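Local structure of phosphoserine phosphatase RsbX (Bacillus subtilis, 3W42) at residues 101-113 with 122-136. The protein dephosphorylates RsbS and negatively regulates sigma-B activity in the general stress response. Residues are numbered along the deposited sequence; the frame is centred on the assembly and turned at random.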
loop_
_atom_site.group_PDB
_atom_site.type_symbol
_atom_site.label_atom_id
_atom_site.label_comp_id
_atom_site.label_asym_id
_atom_site.label_seq_id
_atom_site.Cartn_x
_atom_site.Cartn_y
_atom_site.Cartn_z
ATOM N N GLN A 101 3.681 15.823 -5.566
ATOM C CA GLN A 101 4.517 15.482 -4.418
ATOM C C GLN A 101 3.881 14.280 -3.699
ATOM O O GLN A 101 2.679 14.248 -3.489
ATOM C CB GLN A 101 4.644 16.637 -3.471
ATOM C CG GLN A 101 5.737 16.374 -2.386
ATOM C CD GLN A 101 6.033 17.580 -1.532
ATOM O OE1 GLN A 101 7.139 18.195 -1.656
ATOM N NE2 GLN A 101 5.117 17.906 -0.632
ATOM N N PHE A 102 4.700 13.323 -3.283
ATOM C CA PHE A 102 4.222 12.281 -2.421
ATOM C C PHE A 102 4.961 12.245 -1.130
ATOM O O PHE A 102 6.128 12.663 -1.038
ATOM C CB PHE A 102 4.242 10.909 -3.153
ATOM C CG PHE A 102 5.586 10.301 -3.365
ATOM C CD1 PHE A 102 6.170 9.487 -2.434
ATOM C CD2 PHE A 102 6.272 10.562 -4.547
ATOM C CE1 PHE A 102 7.342 8.908 -2.636
ATOM C CE2 PHE A 102 7.515 9.949 -4.804
ATOM C CZ PHE A 102 7.983 9.085 -3.835
ATOM N N THR A 103 4.297 11.691 -0.106
ATOM C CA THR A 103 4.900 11.479 1.177
ATOM C C THR A 103 4.558 9.997 1.572
ATOM O O THR A 103 3.458 9.505 1.298
ATOM C CB THR A 103 4.405 12.419 2.212
ATOM O OG1 THR A 103 2.982 12.490 2.236
ATOM C CG2 THR A 103 5.003 13.830 2.056
ATOM N N TYR A 104 5.497 9.333 2.202
ATOM C CA TYR A 104 5.402 7.906 2.457
ATOM C C TYR A 104 6.031 7.549 3.754
ATOM O O TYR A 104 7.158 7.985 4.070
ATOM C CB TYR A 104 6.131 7.135 1.304
ATOM C CG TYR A 104 6.119 5.647 1.449
ATOM C CD1 TYR A 104 4.922 4.935 1.242
ATOM C CD2 TYR A 104 7.244 4.947 1.854
ATOM C CE1 TYR A 104 4.908 3.547 1.373
ATOM C CE2 TYR A 104 7.213 3.552 2.009
ATOM C CZ TYR A 104 6.030 2.875 1.758
ATOM O OH TYR A 104 5.938 1.514 1.891
ATOM N N CYS A 105 5.362 6.701 4.543
ATOM C CA CYS A 105 5.904 6.204 5.787
ATOM C C CYS A 105 5.426 4.775 5.951
ATOM O O CYS A 105 4.263 4.465 5.704
ATOM C CB CYS A 105 5.510 7.056 6.946
ATOM S SG CYS A 105 6.294 6.700 8.518
ATOM N N SER A 106 6.312 3.905 6.435
ATOM C CA SER A 106 6.067 2.471 6.523
ATOM C C SER A 106 6.820 1.869 7.679
ATOM O O SER A 106 7.938 2.315 8.015
ATOM C CB SER A 106 6.526 1.877 5.200
ATOM O OG SER A 106 6.414 0.478 5.163
ATOM N N VAL A 107 6.256 0.794 8.251
ATOM C CA VAL A 107 7.005 -0.106 9.133
ATOM C C VAL A 107 6.628 -1.537 8.733
ATOM O O VAL A 107 5.445 -1.862 8.698
ATOM C CB VAL A 107 6.710 0.119 10.617
ATOM C CG1 VAL A 107 7.434 -0.899 11.483
ATOM C CG2 VAL A 107 7.103 1.574 11.027
ATOM N N GLY A 108 7.635 -2.353 8.459
ATOM C CA GLY A 108 7.396 -3.729 8.138
ATOM C C GLY A 108 7.590 -4.052 6.693
ATOM O O GLY A 108 8.381 -3.435 5.990
ATOM N N ASN A 109 6.917 -5.121 6.237
ATOM C CA ASN A 109 7.210 -5.781 4.985
ATOM C C ASN A 109 6.189 -5.525 3.902
ATOM O O ASN A 109 6.215 -6.229 2.876
ATOM C CB ASN A 109 7.446 -7.280 5.214
ATOM C CG ASN A 109 6.158 -8.001 5.529
ATOM O OD1 ASN A 109 5.132 -7.370 5.837
ATOM N ND2 ASN A 109 6.231 -9.322 5.449
ATOM N N VAL A 110 5.367 -4.508 4.034
ATOM C CA VAL A 110 4.539 -4.061 2.948
ATOM C C VAL A 110 5.365 -3.143 2.084
ATOM O O VAL A 110 5.988 -2.175 2.586
ATOM C CB VAL A 110 3.244 -3.313 3.503
ATOM C CG1 VAL A 110 2.377 -2.826 2.353
ATOM C CG2 VAL A 110 2.465 -4.228 4.423
ATOM N N ARG A 111 5.514 -3.456 0.815
ATOM C CA ARG A 111 6.478 -2.817 -0.070
ATOM C C ARG A 111 5.832 -1.765 -0.956
ATOM O O ARG A 111 4.671 -1.886 -1.328
ATOM C CB ARG A 111 7.146 -3.844 -0.928
ATOM C CG ARG A 111 7.867 -5.028 -0.167
ATOM C CD ARG A 111 8.799 -4.570 0.860
ATOM N NE ARG A 111 9.933 -3.842 0.329
ATOM C CZ ARG A 111 11.059 -4.382 -0.157
ATOM N NH1 ARG A 111 11.250 -5.714 -0.038
ATOM N NH2 ARG A 111 12.007 -3.597 -0.667
ATOM N N PHE A 112 6.604 -0.761 -1.303
ATOM C CA PHE A 112 6.194 0.315 -2.177
ATOM C C PHE A 112 7.286 0.529 -3.207
ATOM O O PHE A 112 8.476 0.635 -2.874
ATOM C CB PHE A 112 6.009 1.621 -1.367
ATOM C CG PHE A 112 5.750 2.866 -2.154
ATOM C CD1 PHE A 112 4.809 2.952 -3.173
ATOM C CD2 PHE A 112 6.385 4.067 -1.801
ATOM C CE1 PHE A 112 4.544 4.154 -3.794
ATOM C CE2 PHE A 112 6.135 5.260 -2.414
ATOM C CZ PHE A 112 5.206 5.322 -3.437
ATOM N N ILE A 113 6.885 0.573 -4.485
ATOM C CA ILE A 113 7.782 0.823 -5.588
ATOM C C ILE A 113 7.137 1.852 -6.492
ATOM O O ILE A 113 5.994 1.630 -6.930
ATOM C CB ILE A 113 8.072 -0.519 -6.426
ATOM C CG1 ILE A 113 8.592 -1.648 -5.520
ATOM C CG2 ILE A 113 9.056 -0.142 -7.532
ATOM C CD1 ILE A 113 7.562 -2.527 -4.913
ATOM N N PHE A 122 11.837 4.708 -7.013
ATOM C CA PHE A 122 11.839 4.797 -5.564
ATOM C C PHE A 122 11.424 3.436 -5.061
ATOM O O PHE A 122 10.308 2.991 -5.358
ATOM C CB PHE A 122 10.903 5.872 -5.094
ATOM C CG PHE A 122 10.868 5.969 -3.573
ATOM C CD1 PHE A 122 12.015 6.186 -2.852
ATOM C CD2 PHE A 122 9.693 5.704 -2.873
ATOM C CE1 PHE A 122 12.019 6.212 -1.437
ATOM C CE2 PHE A 122 9.660 5.824 -1.465
ATOM C CZ PHE A 122 10.818 6.089 -0.750
ATOM N N TYR A 123 12.280 2.763 -4.316
ATOM C CA TYR A 123 12.071 1.369 -3.943
ATOM C C TYR A 123 12.768 1.168 -2.605
ATOM O O TYR A 123 13.811 0.485 -2.493
ATOM C CB TYR A 123 12.608 0.401 -5.003
ATOM C CG TYR A 123 12.121 -1.044 -4.858
ATOM C CD1 TYR A 123 11.445 -1.592 -3.772
ATOM C CD2 TYR A 123 12.334 -1.849 -5.948
ATOM C CE1 TYR A 123 11.051 -2.998 -3.828
ATOM C CE2 TYR A 123 11.981 -3.198 -6.011
ATOM C CZ TYR A 123 11.329 -3.754 -4.916
ATOM O OH TYR A 123 10.863 -5.074 -4.851
ATOM N N PRO A 124 12.199 1.721 -1.546
ATOM C CA PRO A 124 12.815 1.605 -0.262
ATOM C C PRO A 124 12.924 0.169 0.236
ATOM O O PRO A 124 12.028 -0.628 0.007
ATOM C CB PRO A 124 11.937 2.466 0.668
ATOM C CG PRO A 124 10.639 2.476 -0.016
ATOM C CD PRO A 124 10.953 2.509 -1.475
ATOM N N LEU A 125 13.949 -0.114 1.003
ATOM C CA LEU A 125 14.038 -1.374 1.697
ATOM C C LEU A 125 12.995 -1.426 2.772
ATOM O O LEU A 125 12.567 -0.413 3.340
ATOM C CB LEU A 125 15.393 -1.517 2.368
ATOM C CG LEU A 125 16.533 -1.666 1.394
ATOM C CD1 LEU A 125 17.776 -1.878 2.265
ATOM C CD2 LEU A 125 16.229 -2.829 0.372
ATOM N N PRO A 126 12.543 -2.653 3.125
ATOM C CA PRO A 126 11.563 -2.803 4.215
ATOM C C PRO A 126 12.172 -2.392 5.537
ATOM O O PRO A 126 13.357 -2.669 5.763
ATOM C CB PRO A 126 11.177 -4.274 4.141
ATOM C CG PRO A 126 12.417 -4.957 3.636
ATOM C CD PRO A 126 13.063 -3.967 2.715
ATOM N N ILE A 127 11.434 -1.757 6.401
ATOM C CA ILE A 127 11.805 -1.403 7.757
ATOM C C ILE A 127 11.513 -2.635 8.645
ATOM O O ILE A 127 10.381 -3.126 8.649
ATOM C CB ILE A 127 11.024 -0.125 8.186
ATOM C CG1 ILE A 127 11.389 1.084 7.290
ATOM C CG2 ILE A 127 11.184 0.104 9.651
ATOM C CD1 ILE A 127 12.762 1.678 7.560
ATOM N N SER A 128 12.454 -3.086 9.429
ATOM C CA SER A 128 12.252 -4.248 10.286
ATOM C C SER A 128 11.222 -4.001 11.312
ATOM O O SER A 128 10.940 -2.897 11.745
ATOM C CB SER A 128 13.595 -4.681 10.923
ATOM O OG SER A 128 14.123 -3.618 11.722
ATOM N N GLY A 129 10.646 -5.120 11.750
ATOM C CA GLY A 129 9.657 -5.108 12.805
ATOM C C GLY A 129 8.235 -4.880 12.267
ATOM O O GLY A 129 7.891 -5.244 11.184
ATOM N N TYR A 130 7.416 -4.325 13.137
ATOM C CA TYR A 130 6.011 -4.123 12.846
ATOM C C TYR A 130 5.458 -3.074 13.772
ATOM O O TYR A 130 6.120 -2.698 14.760
ATOM C CB TYR A 130 5.191 -5.468 12.956
ATOM C CG TYR A 130 5.139 -6.083 14.301
ATOM C CD1 TYR A 130 6.174 -6.919 14.730
ATOM C CD2 TYR A 130 4.048 -5.892 15.137
ATOM C CE1 TYR A 130 6.082 -7.508 16.012
ATOM C CE2 TYR A 130 3.988 -6.472 16.367
ATOM C CZ TYR A 130 5.001 -7.261 16.823
ATOM O OH TYR A 130 4.957 -7.850 18.076
ATOM N N LEU A 131 4.275 -2.592 13.518
ATOM C CA LEU A 131 3.601 -1.697 14.421
ATOM C C LEU A 131 3.010 -2.531 15.532
ATOM O O LEU A 131 2.064 -3.290 15.356
ATOM C CB LEU A 131 2.499 -0.919 13.718
ATOM C CG LEU A 131 2.938 -0.029 12.561
ATOM C CD1 LEU A 131 1.772 0.626 11.884
ATOM C CD2 LEU A 131 3.950 1.049 12.971
ATOM N N SER A 132 3.567 -2.357 16.757
ATOM C CA SER A 132 3.231 -3.159 17.906
ATOM C C SER A 132 2.592 -2.384 19.051
ATOM O O SER A 132 2.150 -2.974 20.007
ATOM C CB SER A 132 4.520 -3.827 18.434
ATOM O OG SER A 132 5.341 -2.811 19.021
ATOM N N GLY A 133 2.652 -1.055 18.999
ATOM C CA GLY A 133 2.259 -0.234 20.146
ATOM C C GLY A 133 3.431 0.236 20.966
ATOM O O GLY A 133 3.276 1.042 21.806
ATOM N N LYS A 134 4.589 -0.336 20.764
ATOM C CA LYS A 134 5.816 0.165 21.396
ATOM C C LYS A 134 6.483 1.246 20.593
ATOM O O LYS A 134 6.170 1.444 19.454
ATOM C CB LYS A 134 6.770 -0.968 21.505
ATOM C CG LYS A 134 6.274 -2.142 22.313
ATOM C CD LYS A 134 7.387 -2.870 23.064
ATOM C CE LYS A 134 8.274 -1.978 24.008
ATOM N NZ LYS A 134 9.752 -2.329 24.005
ATOM N N PRO A 135 7.450 1.974 21.166
ATOM C CA PRO A 135 7.912 3.198 20.426
ATOM C C PRO A 135 8.633 2.991 19.062
ATOM O O PRO A 135 9.289 1.970 18.924
ATOM C CB PRO A 135 8.808 3.946 21.463
ATOM C CG PRO A 135 8.571 3.250 22.743
ATOM C CD PRO A 135 7.890 1.962 22.566
ATOM N N GLN A 136 8.483 3.902 18.133
ATOM C CA GLN A 136 9.032 3.785 16.786
ATOM C C GLN A 136 9.764 4.995 16.490
ATOM O O GLN A 136 9.307 6.081 16.833
ATOM C CB GLN A 136 7.950 3.717 15.683
ATOM C CG GLN A 136 7.270 2.393 15.665
ATOM C CD GLN A 136 8.042 1.179 15.035
ATOM O OE1 GLN A 136 7.648 0.079 15.192
ATOM N NE2 GLN A 136 9.090 1.437 14.251
HETATM O O HOH W 1 8.777 -0.642 5.769
HETATM O O HOH W 2 9.281 -1.021 0.101
#
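Bends at chi2 and chi3 (-52° and -65°) fold the Arg111 chain back so that its guanidinium lies against Pro126, whose CD sits over one face, 3.5 Å from Arg111 CZ. From there Arg111 NH2 donates to the carbonyl of Pro124, 3.0 Å from its O, approaching tilted out of the carbonyl plane. A water lying in the guanidinium plane completes the grip: it accepts from Arg111 NE and Phe112 N and donates to that same Pro124 O, a worked example of side chain and solvent holding the irregular chain that follows Phe122. Next along, Ile113 lays CG1 over the face of the Tyr123 ring, 3.3 Å from its centroid, a CH-pi contact. Phe122 CD2 lies 3.6 Å from Phe112 CE2, which sits at the edge of the Phe122 ring, and with Phe102 they form an aromatic cluster. At the other end Val107 CG2 meets Leu131 CD2 at 3.7 Å, while a second water joins Ser106 OG, also hydrogen-bonded to Ser91 OG, with Gly108 O and Ile127 N. Segment 122-136 thus leads from strand 121-122 of one sheet of the alpha-beta-beta-alpha sandwich toward strand 140-144 of the other, packing against strands 111-115 and 101-107. His141 stacks on Phe122, and helix 163-169 touches Ile113 and Tyr123.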